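Local coordinates for protein Non-reducing end beta-L-arabinofuranosidase (Bacteroides thetaiotaomicron, PDB 5MQO) that probably hydrolyses glycosidic bonds in complex plant pectin as a family GH127 glycoside hydrolase, at residues Y509-N514 with G602-C607. Numbering follows the deposited sequence.
Sequences YPWEGN and GPLVYC
Pro603 pushes its CG into the angle between Tyr509 and Pro510: the corner of its ring lies 3.6 Å from Tyr509 OH and 3.9 Å from Pro510 CB. Tyr509 CG lies anti to the backbone N (chi1 -159°), an orientation that helps bring the hydroxyl end of the phenol to Pro603. Next along the chain, Leu604 sends one branch into a second hollow, between Pro510 and Trp511. Its CD1 comes obliquely at the six-membered part of the indole, 3.3 Å from Trp511 CZ3, and lies 4.1 Å from Pro510 CG. A cis peptide bond joins Tyr509 to Pro510; Pro510 CG lies over the centre of one face of the Trp511 ring. Tyr606 arrives at the indole edge, its OH near the ring plane and 4.2 Å from Trp511 CZ3; that hydroxyl is hydrogen-bonded to Val643 O. Helix 402-416 also packs here: its Tyr413 touches Tyr509, Pro510 and Leu604, and its Glu409 touches Pro603 and takes a weak hydrogen bond from Tyr509 OH through OE2. The result is a buried, mainly apolar interdomain joint: the loop between strands 500-506 and 514-521 of the GH127 middle domain docks on the beta-hairpin turn between strands 596-601 and 604-609 of the C-terminal domain, beside a helix of the catalytic domain.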
# COMPACT_ATOMS: atom_id res chain seq x y z
N TYR A 509 6.28 17.20 -5.48
CA TYR A 509 5.21 16.33 -4.96
C TYR A 509 5.81 15.32 -3.97
O TYR A 509 6.94 14.88 -4.18
CB TYR A 509 4.55 15.57 -6.13
CG TYR A 509 3.15 15.02 -5.91
CD1 TYR A 509 2.01 15.77 -6.19
CD2 TYR A 509 2.96 13.73 -5.47
CE1 TYR A 509 0.73 15.25 -6.01
CE2 TYR A 509 1.69 13.21 -5.28
CZ TYR A 509 0.58 13.97 -5.55
OH TYR A 509 -0.67 13.40 -5.34
N PRO A 510 5.11 14.99 -2.88
CA PRO A 510 3.79 15.49 -2.52
C PRO A 510 3.73 16.91 -1.90
O PRO A 510 2.63 17.38 -1.57
CB PRO A 510 3.35 14.48 -1.47
CG PRO A 510 4.62 14.18 -0.75
CD PRO A 510 5.72 14.24 -1.78
N TRP A 511 4.87 17.60 -1.76
CA TRP A 511 4.90 18.87 -1.06
C TRP A 511 4.24 19.97 -1.86
O TRP A 511 3.72 20.89 -1.27
CB TRP A 511 6.32 19.24 -0.66
CG TRP A 511 7.04 18.16 0.06
CD1 TRP A 511 8.26 17.65 -0.25
CD2 TRP A 511 6.59 17.43 1.21
NE1 TRP A 511 8.60 16.64 0.61
CE2 TRP A 511 7.60 16.49 1.52
CE3 TRP A 511 5.44 17.47 2.00
CZ2 TRP A 511 7.49 15.61 2.60
CZ3 TRP A 511 5.33 16.60 3.07
CH2 TRP A 511 6.35 15.69 3.37
N GLU A 512 4.25 19.87 -3.19
CA GLU A 512 3.61 20.83 -4.10
C GLU A 512 2.98 20.08 -5.25
O GLU A 512 3.38 18.95 -5.55
CB GLU A 512 4.62 21.83 -4.67
CG GLU A 512 5.44 22.56 -3.61
CD GLU A 512 6.37 23.62 -4.18
OE1 GLU A 512 7.45 23.28 -4.73
OE2 GLU A 512 6.02 24.81 -4.04
N GLY A 513 2.02 20.71 -5.90
CA GLY A 513 1.19 20.04 -6.91
C GLY A 513 1.55 20.39 -8.34
O GLY A 513 0.66 20.38 -9.19
N ASN A 514 2.83 20.68 -8.61
CA ASN A 514 3.29 21.04 -9.95
C ASN A 514 4.11 19.94 -10.54
O ASN A 514 5.18 19.63 -10.01
CB ASN A 514 4.15 22.30 -9.93
CG ASN A 514 3.43 23.47 -9.31
OD1 ASN A 514 2.31 23.81 -9.70
ND2 ASN A 514 4.05 24.07 -8.30
N GLY A 602 -3.15 17.83 -0.25
CA GLY A 602 -2.86 16.92 -1.32
C GLY A 602 -3.20 15.52 -0.84
O GLY A 602 -4.31 15.33 -0.28
N PRO A 603 -2.26 14.55 -1.00
CA PRO A 603 -2.45 13.14 -0.65
C PRO A 603 -2.07 12.76 0.77
O PRO A 603 -2.31 11.60 1.16
CB PRO A 603 -1.53 12.42 -1.63
CG PRO A 603 -0.38 13.35 -1.79
CD PRO A 603 -0.93 14.76 -1.64
N LEU A 604 -1.50 13.69 1.53
CA LEU A 604 -1.03 13.36 2.88
C LEU A 604 -2.09 13.67 3.91
O LEU A 604 -2.60 14.78 3.97
CB LEU A 604 0.24 14.13 3.23
CG LEU A 604 1.45 13.81 2.34
CD1 LEU A 604 2.65 14.64 2.77
CD2 LEU A 604 1.83 12.33 2.33
N VAL A 605 -2.41 12.68 4.71
CA VAL A 605 -3.23 12.88 5.92
C VAL A 605 -2.30 13.47 6.95
O VAL A 605 -1.17 12.99 7.13
CB VAL A 605 -3.82 11.54 6.42
CG1 VAL A 605 -4.51 11.69 7.78
CG2 VAL A 605 -4.76 11.01 5.35
N TYR A 606 -2.76 14.53 7.60
CA TYR A 606 -1.97 15.13 8.66
C TYR A 606 -2.47 14.69 10.03
O TYR A 606 -3.62 14.24 10.18
CB TYR A 606 -1.97 16.66 8.53
CG TYR A 606 -0.89 17.16 7.59
CD1 TYR A 606 -1.05 17.06 6.20
CD2 TYR A 606 0.28 17.70 8.08
CE1 TYR A 606 -0.06 17.49 5.33
CE2 TYR A 606 1.26 18.15 7.23
CZ TYR A 606 1.09 18.04 5.85
OH TYR A 606 2.07 18.47 4.99
N CYS A 607 -1.59 14.85 11.01
CA CYS A 607 -1.89 14.58 12.42
C CYS A 607 -1.26 15.62 13.30
O CYS A 607 -0.49 16.44 12.82
CB CYS A 607 -1.32 13.22 12.82
SG CYS A 607 0.48 13.14 12.84